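Local structure of ribosome inactivating type 1 protein (Iris hollandica, 3MVG) at residues Phe6-Thr11 and Asn127-Ala132; Val52-Trp57 and Gln157-Thr162; Arg60-Val65 and Ile153-Leu158. The protein is a type 1 ribosome-inactivating protein, a single-chain plant protein whose fold packs a mixed beta sheet against a set of helices. One frame throughout, in Å; residues are numbered along the deposited sequence.

Interaction 1. Residues Phe6-Thr11 and Asn127-Ala132; sequences FRVTGT and NPLATA
Val8 turns both of its methyl groups to the helix carrying Asn127-Ala132. CG2 lies 3.9 Å from Ala130 CB, and CG1, anti to its own carbonyl carbon (chi1 -65°), stands 4.0 Å from that same Ala130 CB, so the small side chain of alanine is straddled by the fork of the valine. CG1 also reaches Leu129, coming within 4.2 Å of its CD2. The other branch of Leu129 serves Phe6: CD1 approaches the phenyl ring obliquely, 4.1 Å from CE1. Leu129 is modelled in two conformers, and both touches, belonging to one of them, are less certain than the Val8-Ala130 contact. After the strand comes a type II turn from Val8 to Thr11, with Gly10 at positive phi. Val8 O accepts both Thr11 N and Thr11 OG1 (2.7 Å from OG1 to Val8 O) from one face of its plane, the hydroxyl lying 42° out of it. This double grip leaves Thr11 CG2 at the edge of the Phe6 ring, in its plane. Trp57 touches both Val8 and Ala130, extending the apolar patch. Here the outermost strand 3-7 and its turn are packed on helix 126-138, as befits the alpha/beta fold of ribosome-inactivating proteins.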
ATOM      1  N   PHE A   6      -2.464  15.525 -12.255  1.00 12.52           N
ATOM      2  CA  PHE A   6      -2.186  14.118 -12.542  1.00 12.30           C
ATOM      3  C   PHE A   6      -2.567  13.835 -13.990  1.00 12.08           C
ATOM      4  O   PHE A   6      -3.636  14.249 -14.449  1.00 11.84           O
ATOM      5  CB  PHE A   6      -2.957  13.180 -11.610  1.00 12.38           C
ATOM      6  CG  PHE A   6      -2.744  11.725 -11.922  1.00 11.97           C
ATOM      7  CD1 PHE A   6      -3.703  11.006 -12.630  1.00 12.79           C
ATOM      8  CD2 PHE A   6      -1.569  11.079 -11.549  1.00 13.53           C
ATOM      9  CE1 PHE A   6      -3.500   9.670 -12.939  1.00 14.17           C
ATOM     10  CE2 PHE A   6      -1.367   9.734 -11.865  1.00 14.37           C
ATOM     11  CZ  PHE A   6      -2.339   9.039 -12.555  1.00 13.96           C
ATOM     12  N   ARG A   7      -1.683  13.138 -14.706  1.00 12.28           N
ATOM     13  CA  ARG A   7      -1.933  12.739 -16.096  1.00 12.32           C
ATOM     14  C   ARG A   7      -1.884  11.236 -16.228  1.00 12.22           C
ATOM     15  O   ARG A   7      -0.959  10.600 -15.714  1.00 11.97           O
ATOM     16  CB  ARG A   7      -0.906  13.354 -17.046  1.00 13.44           C
ATOM     17  CG  ARG A   7      -0.687  14.821 -16.805  1.00 14.54           C
ATOM     18  CD  ARG A   7      -0.346  15.535 -18.078  1.00 17.45           C
ATOM     19  NE  ARG A   7      -0.098  16.949 -17.811  1.00 18.11           N
ATOM     20  CZ  ARG A   7      -0.072  17.891 -18.742  1.00 18.91           C
ATOM     21  NH1 ARG A   7      -0.269  17.565 -20.011  1.00 20.37           N
ATOM     22  NH2 ARG A   7       0.156  19.153 -18.405  1.00 20.74           N
ATOM     23  N   VAL A   8      -2.852  10.655 -16.928  1.00 11.89           N
ATOM     24  CA  VAL A   8      -2.847   9.205 -17.083  1.00 12.46           C
ATOM     25  C   VAL A   8      -1.690   8.670 -17.937  1.00 12.40           C
ATOM     26  O   VAL A   8      -1.180   7.586 -17.666  1.00 12.50           O
ATOM     27  CB  VAL A   8      -4.196   8.626 -17.588  1.00 11.68           C
ATOM     28  CG1 VAL A   8      -5.301   8.849 -16.558  1.00 12.38           C
ATOM     29  CG2 VAL A   8      -4.597   9.190 -18.939  1.00 11.96           C
ATOM     30  N   THR A   9      -1.268   9.448 -18.932  0.50 12.19           N
ATOM     31  CA  THR A   9      -0.191   9.044 -19.838  0.50 12.09           C
ATOM     32  C   THR A   9       1.099   8.760 -19.075  0.50 12.57           C
ATOM     33  O   THR A   9       1.586   9.606 -18.329  0.50 12.71           O
ATOM     34  CB  THR A   9       0.038  10.115 -20.924  0.50 11.91           C
ATOM     35  OG1 THR A   9      -1.123  10.176 -21.768  0.50 10.43           O
ATOM     36  CG2 THR A   9       1.279   9.804 -21.774  0.50 12.08           C
ATOM     37  N   GLY A  10       1.621   7.545 -19.238  1.00 13.08           N
ATOM     38  CA  GLY A  10       2.867   7.162 -18.590  1.00 13.59           C
ATOM     39  C   GLY A  10       2.755   6.827 -17.115  1.00 13.35           C
ATOM     40  O   GLY A  10       3.771   6.726 -16.435  1.00 14.30           O
ATOM     41  N   THR A  11       1.534   6.650 -16.608  1.00 12.97           N
ATOM     42  CA  THR A  11       1.332   6.376 -15.180  1.00 12.59           C
ATOM     43  C   THR A  11       2.090   5.145 -14.705  1.00 12.14           C
ATOM     44  O   THR A  11       2.026   4.070 -15.311  1.00 11.79           O
ATOM     45  CB  THR A  11      -0.162   6.217 -14.837  1.00 12.40           C
ATOM     46  OG1 THR A  11      -0.812   7.482 -14.999  1.00 13.54           O
ATOM     47  CG2 THR A  11      -0.367   5.765 -13.389  1.00 12.34           C
ATOM     48  N   ASN A 127      -7.461   2.992 -16.681  1.00 11.13           N
ATOM     49  CA  ASN A 127      -8.357   3.159 -17.823  1.00 11.99           C
ATOM     50  C   ASN A 127      -9.723   3.748 -17.433  1.00 11.27           C
ATOM     51  O   ASN A 127     -10.173   4.685 -18.076  1.00 10.92           O
ATOM     52  CB  ASN A 127      -8.479   1.883 -18.658  1.00 12.54           C
ATOM     53  CG  ASN A 127      -7.302   1.687 -19.594  1.00 15.60           C
ATOM     54  OD1 ASN A 127      -6.978   2.569 -20.391  1.00 20.65           O
ATOM     55  ND2 ASN A 127      -6.662   0.526 -19.506  1.00 17.43           N
ATOM     56  N   PRO A 128     -10.364   3.237 -16.356  1.00 10.60           N
ATOM     57  CA  PRO A 128     -11.590   3.910 -15.883  1.00 10.42           C
ATOM     58  C   PRO A 128     -11.371   5.367 -15.515  1.00 10.04           C
ATOM     59  O   PRO A 128     -12.232   6.200 -15.782  1.00  9.98           O
ATOM     60  CB  PRO A 128     -12.004   3.071 -14.672  1.00 10.88           C
ATOM     61  CG  PRO A 128     -11.534   1.699 -15.032  1.00 11.09           C
ATOM     62  CD  PRO A 128     -10.216   1.899 -15.746  1.00 10.62           C
ATOM     63  N   LEU A 129     -10.220   5.676 -14.922  0.50  9.80           N
ATOM     64  CA  LEU A 129      -9.880   7.050 -14.563  0.50 10.18           C
ATOM     65  C   LEU A 129      -9.835   7.939 -15.818  0.50  9.99           C
ATOM     66  O   LEU A 129     -10.448   9.008 -15.859  0.50 10.23           O
ATOM     67  CB  LEU A 129      -8.545   7.080 -13.808  0.50 10.24           C
ATOM     68  CG  LEU A 129      -8.286   8.230 -12.833  0.50 10.00           C
ATOM     69  CD1 LEU A 129      -7.063   7.946 -11.974  0.50 10.87           C
ATOM     70  CD2 LEU A 129      -8.121   9.547 -13.564  0.50 10.83           C
ATOM     71  N   ALA A 130      -9.124   7.475 -16.845  1.00 10.20           N
ATOM     72  CA  ALA A 130      -9.044   8.194 -18.123  1.00 10.32           C
ATOM     73  C   ALA A 130     -10.419   8.364 -18.762  1.00 10.41           C
ATOM     74  O   ALA A 130     -10.764   9.453 -19.214  1.00 10.61           O
ATOM     75  CB  ALA A 130      -8.098   7.484 -19.077  1.00 10.92           C
ATOM     76  N   THR A 131     -11.216   7.304 -18.759  1.00 10.81           N
ATOM     77  CA  THR A 131     -12.550   7.360 -19.345  1.00 11.55           C
ATOM     78  C   THR A 131     -13.447   8.358 -18.609  1.00 11.00           C
ATOM     79  O   THR A 131     -14.205   9.104 -19.235  1.00 11.09           O
ATOM     80  CB  THR A 131     -13.167   5.966 -19.377  1.00 11.68           C
ATOM     81  OG1 THR A 131     -12.388   5.157 -20.264  1.00 12.87           O
ATOM     82  CG2 THR A 131     -14.616   6.008 -19.863  1.00 12.76           C
ATOM     83  N   ALA A 132     -13.343   8.393 -17.285  1.00 10.37           N
ATOM     84  CA  ALA A 132     -14.127   9.324 -16.484  1.00 10.05           C
ATOM     85  C   ALA A 132     -13.739  10.766 -16.805  1.00  9.83           C
ATOM     86  O   ALA A 132     -14.609  11.632 -16.932  1.00  9.86           O
ATOM     87  CB  ALA A 132     -13.957   9.016 -14.996  1.00 10.43           C
TER

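Interaction 2. Residues Val52-Trp57 and Gln157-Thr162; sequences VRLFDW and QLVSET
Val159 faces Val52 and Leu54, and these three side chains carry the whole contact between strand 49-55 and Gln157-Thr162 of helix 146-164. The helical segment begins at Gln157, whose O accepts the backbone N of Thr162, 3.3 Å away, and so spans a wider, pi-type turn in place of the ordinary i to i+4 bond. Leu158 follows on a different side of the helix, packing on Val172 of helix 166-173, while its carbonyl O takes a hydrogen bond from Tyr16 OH. Next comes Val159, which contributes about half of the buried surface. Its CG1 is anti to the backbone N (chi1 175°), and the two methyls diverge to separate partners on the strand. CG1 lies 4.3 Å from Val52 CG1, a meeting of one valine branch with another. CG2 stands at the same separation, 4.3 Å, from Leu54 CD1, the outer methyl of an extended leucine. Because Val52 and Leu54 are two residues apart on the strand, their side chains fall on the same face of the sheet, and the forked valine bridges the pair without any polar bond. Leu23 of helix 13-27 touches both Val52 and Val159 and so joins this layer. Beyond the valine the segment turns to other neighbours: Ser160 OG is hydrogen-bonded to Ala71 O, and Glu161 OE2 to Tyr108 OH. Thr162 closes the wide turn through its N. The backbones stay well apart, with 8.7 Å between Val52 CA and Val159 CA, a distance filled by aliphatic branches. Such interlayer packing, a buried helix laid against one face of a mixed sheet, belongs to the alpha/beta core of the ribosome-inactivating protein fold.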
ATOM      1  N   VAL A  52      -7.729  20.040  -8.515  1.00 10.82           N
ATOM      2  CA  VAL A  52      -7.030  18.838  -8.938  1.00 11.22           C
ATOM      3  C   VAL A  52      -7.270  18.696 -10.430  1.00 11.11           C
ATOM      4  O   VAL A  52      -8.372  18.351 -10.859  1.00 10.76           O
ATOM      5  CB  VAL A  52      -7.531  17.583  -8.184  1.00 11.06           C
ATOM      6  CG1 VAL A  52      -6.808  16.333  -8.678  1.00 12.09           C
ATOM      7  CG2 VAL A  52      -7.305  17.747  -6.698  1.00 12.39           C
ATOM      8  N   ARG A  53      -6.247  19.012 -11.222  1.00 11.05           N
ATOM      9  CA  ARG A  53      -6.372  18.966 -12.668  1.00 11.79           C
ATOM     10  C   ARG A  53      -5.944  17.605 -13.183  1.00 11.41           C
ATOM     11  O   ARG A  53      -4.813  17.164 -12.944  1.00 11.98           O
ATOM     12  CB  ARG A  53      -5.579  20.096 -13.329  1.00 12.66           C
ATOM     13  CG  ARG A  53      -5.835  20.190 -14.836  1.00 14.77           C
ATOM     14  CD  ARG A  53      -5.553  21.563 -15.437  0.80 19.52           C
ATOM     15  NE  ARG A  53      -4.277  22.128 -15.008  0.80 23.93           N
ATOM     16  CZ  ARG A  53      -4.150  23.273 -14.342  0.80 25.59           C
ATOM     17  NH1 ARG A  53      -2.946  23.705 -13.992  0.80 27.03           N
ATOM     18  NH2 ARG A  53      -5.220  23.991 -14.027  1.00 28.19           N
ATOM     19  N   LEU A  54      -6.863  16.937 -13.872  1.00 11.13           N
ATOM     20  CA  LEU A  54      -6.660  15.573 -14.341  1.00 11.25           C
ATOM     21  C   LEU A  54      -6.700  15.528 -15.851  1.00 11.16           C
ATOM     22  O   LEU A  54      -7.590  16.115 -16.460  1.00 12.11           O
ATOM     23  CB  LEU A  54      -7.764  14.670 -13.799  1.00 11.54           C
ATOM     24  CG  LEU A  54      -7.939  14.604 -12.282  1.00 10.80           C
ATOM     25  CD1 LEU A  54      -9.169  13.794 -11.956  1.00 11.91           C
ATOM     26  CD2 LEU A  54      -6.709  13.991 -11.644  1.00 11.93           C
ATOM     27  N   PHE A  55      -5.766  14.788 -16.447  1.00 11.07           N
ATOM     28  CA  PHE A  55      -5.614  14.715 -17.909  1.00 10.85           C
ATOM     29  C   PHE A  55      -5.855  13.301 -18.413  1.00 10.95           C
ATOM     30  O   PHE A  55      -5.294  12.342 -17.877  1.00 10.78           O
ATOM     31  CB  PHE A  55      -4.207  15.158 -18.322  1.00 11.46           C
ATOM     32  CG  PHE A  55      -3.907  16.614 -18.061  1.00 11.82           C
ATOM     33  CD1 PHE A  55      -3.582  17.063 -16.788  1.00 13.61           C
ATOM     34  CD2 PHE A  55      -3.905  17.536 -19.109  1.00 13.25           C
ATOM     35  CE1 PHE A  55      -3.288  18.404 -16.552  1.00 14.11           C
ATOM     36  CE2 PHE A  55      -3.603  18.885 -18.882  1.00 14.33           C
ATOM     37  CZ  PHE A  55      -3.297  19.318 -17.607  1.00 14.96           C
ATOM     38  N   ASP A  56      -6.689  13.171 -19.443  1.00 10.56           N
ATOM     39  CA  ASP A  56      -6.976  11.869 -20.045  1.00 11.48           C
ATOM     40  C   ASP A  56      -5.881  11.430 -21.023  1.00 11.46           C
ATOM     41  O   ASP A  56      -4.829  12.061 -21.081  1.00 11.28           O
ATOM     42  CB  ASP A  56      -8.379  11.853 -20.672  1.00 11.68           C
ATOM     43  CG  ASP A  56      -8.484  12.660 -21.962  1.00 11.86           C
ATOM     44  OD1 ASP A  56      -7.451  13.124 -22.504  1.00 11.76           O
ATOM     45  OD2 ASP A  56      -9.630  12.829 -22.429  1.00 12.76           O
ATOM     46  N   TRP A  57      -6.110  10.346 -21.765  1.00 12.46           N
ATOM     47  CA  TRP A  57      -5.066   9.819 -22.653  1.00 13.60           C
ATOM     48  C   TRP A  57      -4.630  10.820 -23.721  1.00 14.20           C
ATOM     49  O   TRP A  57      -3.488  10.775 -24.172  1.00 15.01           O
ATOM     50  CB  TRP A  57      -5.467   8.500 -23.322  1.00 14.21           C
ATOM     51  CG  TRP A  57      -5.683   7.336 -22.388  1.00 14.27           C
ATOM     52  CD1 TRP A  57      -6.851   6.658 -22.194  1.00 14.53           C
ATOM     53  CD2 TRP A  57      -4.712   6.706 -21.535  1.00 15.05           C
ATOM     54  NE1 TRP A  57      -6.674   5.648 -21.285  1.00 15.49           N
ATOM     55  CE2 TRP A  57      -5.374   5.658 -20.855  1.00 14.56           C
ATOM     56  CE3 TRP A  57      -3.351   6.919 -21.286  1.00 15.46           C
ATOM     57  CZ2 TRP A  57      -4.726   4.836 -19.930  1.00 16.24           C
ATOM     58  CZ3 TRP A  57      -2.706   6.101 -20.361  1.00 16.38           C
ATOM     59  CH2 TRP A  57      -3.397   5.071 -19.700  1.00 16.16           C
ATOM     60  N   GLN A 157     -13.566   8.156  -5.943  1.00  9.07           N
ATOM     61  CA  GLN A 157     -12.866   7.046  -5.319  1.00  9.79           C
ATOM     62  C   GLN A 157     -11.368   7.060  -5.577  1.00  9.38           C
ATOM     63  O   GLN A 157     -10.592   6.738  -4.686  1.00  9.94           O
ATOM     64  CB  GLN A 157     -13.481   5.716  -5.713  1.00 10.32           C
ATOM     65  CG  GLN A 157     -14.859   5.508  -5.132  1.00 10.49           C
ATOM     66  CD  GLN A 157     -15.409   4.166  -5.499  1.00 10.94           C
ATOM     67  OE1 GLN A 157     -15.376   3.224  -4.703  1.00 11.56           O
ATOM     68  NE2 GLN A 157     -15.888   4.048  -6.726  1.00 10.40           N
ATOM     69  N   LEU A 158     -10.956   7.446  -6.781  1.00  8.95           N
ATOM     70  CA  LEU A 158      -9.540   7.404  -7.152  1.00  9.33           C
ATOM     71  C   LEU A 158      -8.756   8.648  -6.763  1.00  9.28           C
ATOM     72  O   LEU A 158      -7.523   8.661  -6.891  1.00  9.82           O
ATOM     73  CB  LEU A 158      -9.375   7.079  -8.640  1.00  9.60           C
ATOM     74  CG  LEU A 158      -9.904   5.699  -9.034  1.00  9.69           C
ATOM     75  CD1 LEU A 158      -9.813   5.517 -10.536  1.00 11.58           C
ATOM     76  CD2 LEU A 158      -9.122   4.612  -8.327  1.00 12.35           C
ATOM     77  N   VAL A 159      -9.448   9.678  -6.276  1.00  8.88           N
ATOM     78  CA  VAL A 159      -8.798  10.898  -5.812  1.00  9.21           C
ATOM     79  C   VAL A 159      -9.078  11.108  -4.320  1.00  8.97           C
ATOM     80  O   VAL A 159      -8.150  11.070  -3.516  1.00  9.39           O
ATOM     81  CB  VAL A 159      -9.227  12.130  -6.656  1.00  9.22           C
ATOM     82  CG1 VAL A 159      -8.649  13.397  -6.079  1.00 10.37           C
ATOM     83  CG2 VAL A 159      -8.785  11.949  -8.110  1.00  9.66           C
ATOM     84  N   SER A 160     -10.344  11.308  -3.944  1.00  9.04           N
ATOM     85  CA  SER A 160     -10.690  11.578  -2.539  1.00  9.35           C
ATOM     86  C   SER A 160     -10.509  10.360  -1.634  1.00  9.40           C
ATOM     87  O   SER A 160      -9.926  10.463  -0.555  1.00  9.32           O
ATOM     88  CB  SER A 160     -12.126  12.077  -2.427  1.00  9.67           C
ATOM     89  OG  SER A 160     -12.312  13.290  -3.136  1.00 10.89           O
ATOM     90  N   GLU A 161     -11.026   9.208  -2.049  1.00  9.36           N
ATOM     91  CA  GLU A 161     -11.004   8.047  -1.155  1.00  9.53           C
ATOM     92  C   GLU A 161      -9.608   7.474  -0.976  1.00  9.24           C
ATOM     93  O   GLU A 161      -9.253   7.034   0.113  1.00  9.67           O
ATOM     94  CB  GLU A 161     -11.981   6.955  -1.592  1.00 10.27           C
ATOM     95  CG  GLU A 161     -13.455   7.385  -1.667  1.00 10.99           C
ATOM     96  CD  GLU A 161     -14.115   7.670  -0.329  1.00 12.96           C
ATOM     97  OE1 GLU A 161     -13.442   7.641   0.725  1.00 15.18           O
ATOM     98  OE2 GLU A 161     -15.335   7.921  -0.347  1.00 14.09           O
ATOM     99  N   THR A 162      -8.821   7.454  -2.050  1.00  9.34           N
ATOM    100  CA  THR A 162      -7.419   7.040  -1.960  1.00  9.08           C
ATOM    101  C   THR A 162      -6.572   8.047  -1.162  1.00  9.05           C
ATOM    102  O   THR A 162      -5.651   7.647  -0.449  1.00  9.53           O
ATOM    103  CB  THR A 162      -6.824   6.835  -3.352  1.00  9.37           C
ATOM    104  OG1 THR A 162      -7.085   8.013  -4.111  1.00  9.91           O
ATOM    105  CG2 THR A 162      -7.443   5.617  -4.052  1.00 10.11           C
TER

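Interaction 3. Residues Arg60-Val65 and Ile153-Leu158; sequences RPITLV and IVLIQL
Leu155 reaches from helix 146-164 to Ile62 and Leu64 of strand 61-67, a helix-on-sheet contact in the alpha/beta core of this ribosome-inactivating protein. It has the most surface buried of the three residues, and all of its close contact is made by a single methyl group. With CG anti to the carbonyl carbon (chi1 -64°) and CD1 anti to CA, the leucine is stretched out from the helix, and CD1 forms its leading point. Leu64, second in buried surface, receives that methyl on its CD2 branch, 4.3 Å from Leu155 CD1. Its own chain is extended as well, yet it is the side branch CD2, not the extended CD1, that comes nearest. Ile62 buries less and meets Leu155 tip to tip: its CD1 stands 4.2 Å from Leu155 CD1. The isoleucine is modelled in two conformers, of which one is described, so the finer details of this touch are less certain than those of Leu64. Two strand residues of one face thus converge on one leucine, while the intervening Thr63 packs its side chain on Phe51 and Arg53 of strand 49-55. Leu64 CA and Leu155 CA remain 8.8 Å apart, which makes this a meeting of side-chain ends rather than of backbones. Neighbouring residues fill in the surroundings: Ile62 also touches Ala78 of strand 72-78, and Ile156, next to Leu155, rests on Tyr72 and Val73. Away from the sheet the helix carries a polar bond of its own. Ile153 O accepts Gln157 N on one face of its carbonyl plane and, on the opposite face, Gln157 NE2, which lies 3.2 Å away and 59° out of that plane, the oxygen sitting close to the plane of the glutamine amide.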
ATOM      1  N   ARG A  60      -6.584  15.871 -22.559  0.50 12.68           N
ATOM      2  CA  ARG A  60      -7.739  16.730 -22.346  0.50 12.94           C
ATOM      3  C   ARG A  60      -8.004  16.779 -20.849  0.50 12.76           C
ATOM      4  O   ARG A  60      -8.188  15.731 -20.223  0.50 12.54           O
ATOM      5  CB  ARG A  60      -8.960  16.193 -23.085  0.50 13.19           C
ATOM      6  CG  ARG A  60      -8.815  16.199 -24.601  0.50 14.80           C
ATOM      7  CD  ARG A  60      -9.871  15.326 -25.255  0.50 18.40           C
ATOM      8  NE  ARG A  60      -9.637  13.913 -24.980  0.50 20.87           N
ATOM      9  CZ  ARG A  60      -9.017  13.084 -25.813  0.50 21.45           C
ATOM     10  NH1 ARG A  60      -8.571  13.520 -26.984  0.50 22.59           N
ATOM     11  NH2 ARG A  60      -8.846  11.818 -25.476  0.50 22.29           N
ATOM     12  N   PRO A  61      -8.004  17.988 -20.262  1.00 12.58           N
ATOM     13  CA  PRO A  61      -8.141  18.088 -18.818  1.00 12.71           C
ATOM     14  C   PRO A  61      -9.545  18.386 -18.314  1.00 12.41           C
ATOM     15  O   PRO A  61     -10.374  18.951 -19.029  1.00 13.18           O
ATOM     16  CB  PRO A  61      -7.253  19.280 -18.487  1.00 13.13           C
ATOM     17  CG  PRO A  61      -7.437  20.200 -19.675  1.00 13.67           C
ATOM     18  CD  PRO A  61      -7.692  19.301 -20.874  1.00 13.06           C
ATOM     19  N   ILE A  62      -9.818  17.959 -17.082  0.50 11.94           N
ATOM     20  CA  ILE A  62     -10.916  18.496 -16.264  0.50 11.33           C
ATOM     21  C   ILE A  62     -10.337  18.797 -14.888  0.50 11.39           C
ATOM     22  O   ILE A  62      -9.402  18.112 -14.461  0.50 11.33           O
ATOM     23  CB  ILE A  62     -12.156  17.547 -16.158  0.50 11.19           C
ATOM     24  CG1 ILE A  62     -11.841  16.264 -15.380  0.50 11.22           C
ATOM     25  CG2 ILE A  62     -12.715  17.244 -17.529  0.50 11.77           C
ATOM     26  CD1 ILE A  62     -12.202  16.339 -13.917  0.50 11.39           C
ATOM     27  N   THR A  63     -10.865  19.821 -14.210  1.00 11.39           N
ATOM     28  CA  THR A  63     -10.364  20.212 -12.906  1.00 11.94           C
ATOM     29  C   THR A  63     -11.404  19.938 -11.847  1.00 11.55           C
ATOM     30  O   THR A  63     -12.466  20.561 -11.858  1.00 12.17           O
ATOM     31  CB  THR A  63      -9.962  21.690 -12.878  1.00 12.12           C
ATOM     32  OG1 THR A  63      -8.978  21.921 -13.894  1.00 13.79           O
ATOM     33  CG2 THR A  63      -9.380  22.079 -11.510  1.00 13.81           C
ATOM     34  N   LEU A  64     -11.100  19.019 -10.938  1.00 10.99           N
ATOM     35  CA  LEU A  64     -11.951  18.814  -9.777  1.00 10.92           C
ATOM     36  C   LEU A  64     -11.707  19.921  -8.766  1.00 10.71           C
ATOM     37  O   LEU A  64     -10.569  20.377  -8.594  1.00 11.64           O
ATOM     38  CB  LEU A  64     -11.645  17.479  -9.110  1.00 11.06           C
ATOM     39  CG  LEU A  64     -11.792  16.201  -9.933  1.00 11.52           C
ATOM     40  CD1 LEU A  64     -11.349  15.010  -9.099  1.00 12.54           C
ATOM     41  CD2 LEU A  64     -13.229  16.025 -10.400  1.00 12.09           C
ATOM     42  N   VAL A  65     -12.770  20.358  -8.105  1.00 10.99           N
ATOM     43  CA  VAL A  65     -12.646  21.286  -6.990  1.00 10.83           C
ATOM     44  C   VAL A  65     -12.899  20.488  -5.727  1.00 10.47           C
ATOM     45  O   VAL A  65     -13.971  19.897  -5.564  1.00 11.04           O
ATOM     46  CB  VAL A  65     -13.644  22.455  -7.101  1.00 10.66           C
ATOM     47  CG1 VAL A  65     -13.423  23.459  -5.969  1.00 11.75           C
ATOM     48  CG2 VAL A  65     -13.532  23.125  -8.470  1.00 11.29           C
ATOM     49  N   ILE A 153     -18.287   8.980  -9.574  1.00  9.40           N
ATOM     50  CA  ILE A 153     -18.062   7.832  -8.693  1.00 10.05           C
ATOM     51  C   ILE A 153     -16.628   7.322  -8.848  1.00  9.71           C
ATOM     52  O   ILE A 153     -15.948   7.033  -7.858  1.00  9.70           O
ATOM     53  CB  ILE A 153     -19.084   6.705  -8.975  1.00 10.22           C
ATOM     54  CG1 ILE A 153     -20.460   7.125  -8.456  1.00 10.80           C
ATOM     55  CG2 ILE A 153     -18.652   5.396  -8.327  1.00 11.72           C
ATOM     56  CD1 ILE A 153     -21.607   6.235  -8.919  1.00 12.71           C
ATOM     57  N   VAL A 154     -16.175   7.199 -10.097  1.00  9.55           N
ATOM     58  CA  VAL A 154     -14.814   6.745 -10.390  1.00  9.96           C
ATOM     59  C   VAL A 154     -13.786   7.743  -9.843  1.00  9.75           C
ATOM     60  O   VAL A 154     -12.861   7.369  -9.117  1.00  9.57           O
ATOM     61  CB  VAL A 154     -14.610   6.523 -11.911  1.00  9.94           C
ATOM     62  CG1 VAL A 154     -13.150   6.222 -12.239  1.00 10.46           C
ATOM     63  CG2 VAL A 154     -15.500   5.383 -12.410  1.00 11.47           C
ATOM     64  N   LEU A 155     -13.962   9.019 -10.171  1.00  9.47           N
ATOM     65  CA  LEU A 155     -12.972  10.040  -9.797  1.00  9.90           C
ATOM     66  C   LEU A 155     -12.913  10.301  -8.297  1.00  9.60           C
ATOM     67  O   LEU A 155     -11.830  10.442  -7.744  1.00  9.50           O
ATOM     68  CB  LEU A 155     -13.211  11.336 -10.566  1.00 10.85           C
ATOM     69  CG  LEU A 155     -13.030  11.183 -12.078  1.00 11.89           C
ATOM     70  CD1 LEU A 155     -13.361  12.474 -12.802  1.00 15.44           C
ATOM     71  CD2 LEU A 155     -11.638  10.675 -12.467  1.00 15.54           C
ATOM     72  N   ILE A 156     -14.072  10.352  -7.643  1.00  9.26           N
ATOM     73  CA  ILE A 156     -14.111  10.516  -6.197  1.00  9.38           C
ATOM     74  C   ILE A 156     -13.349   9.385  -5.509  1.00  9.43           C
ATOM     75  O   ILE A 156     -12.545   9.627  -4.601  1.00  9.36           O
ATOM     76  CB  ILE A 156     -15.557  10.638  -5.680  1.00  9.28           C
ATOM     77  CG1 ILE A 156     -16.137  11.996  -6.095  1.00 10.73           C
ATOM     78  CG2 ILE A 156     -15.603  10.447  -4.159  1.00 10.65           C
ATOM     79  CD1 ILE A 156     -17.653  12.101  -5.998  1.00 11.43           C
ATOM     80  N   GLN A 157     -13.566   8.156  -5.943  1.00  9.07           N
ATOM     81  CA  GLN A 157     -12.866   7.046  -5.319  1.00  9.79           C
ATOM     82  C   GLN A 157     -11.368   7.060  -5.577  1.00  9.38           C
ATOM     83  O   GLN A 157     -10.592   6.738  -4.686  1.00  9.94           O
ATOM     84  CB  GLN A 157     -13.481   5.716  -5.713  1.00 10.32           C
ATOM     85  CG  GLN A 157     -14.859   5.508  -5.132  1.00 10.49           C
ATOM     86  CD  GLN A 157     -15.409   4.166  -5.499  1.00 10.94           C
ATOM     87  OE1 GLN A 157     -15.376   3.224  -4.703  1.00 11.56           O
ATOM     88  NE2 GLN A 157     -15.888   4.048  -6.726  1.00 10.40           N
ATOM     89  N   LEU A 158     -10.956   7.446  -6.781  1.00  8.95           N
ATOM     90  CA  LEU A 158      -9.540   7.404  -7.152  1.00  9.33           C
ATOM     91  C   LEU A 158      -8.756   8.648  -6.763  1.00  9.28           C
ATOM     92  O   LEU A 158      -7.523   8.661  -6.891  1.00  9.82           O
ATOM     93  CB  LEU A 158      -9.375   7.079  -8.640  1.00  9.60           C
ATOM     94  CG  LEU A 158      -9.904   5.699  -9.034  1.00  9.69           C
ATOM     95  CD1 LEU A 158      -9.813   5.517 -10.536  1.00 11.58           C
ATOM     96  CD2 LEU A 158      -9.122   4.612  -8.327  1.00 12.35           C
TER

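How the interactions relate
Followed from the N terminus, the end of strand 3-7 and the turn after it form Phe6-Thr11, whose partner on helix 126-138 comes 116 residues later: interaction 1 closes this first long loop. Strands 49-55 and 61-67, consecutive in the chain and adjacent in the sheet, start inside that loop but find their partners beyond it on helix 146-164, so interactions 2 and 3 both cross interaction 1. The Ile62 and Leu64 contacts with Leu155 nest within the Val52 and Leu54 contacts with Val159, and the helical segments overlap at Gln157 and Leu158. Between the two helices, Ala132 CB lies 3.8 Å from Leu155 CG. Three strands of one sheet are thereby tied to two successive helices.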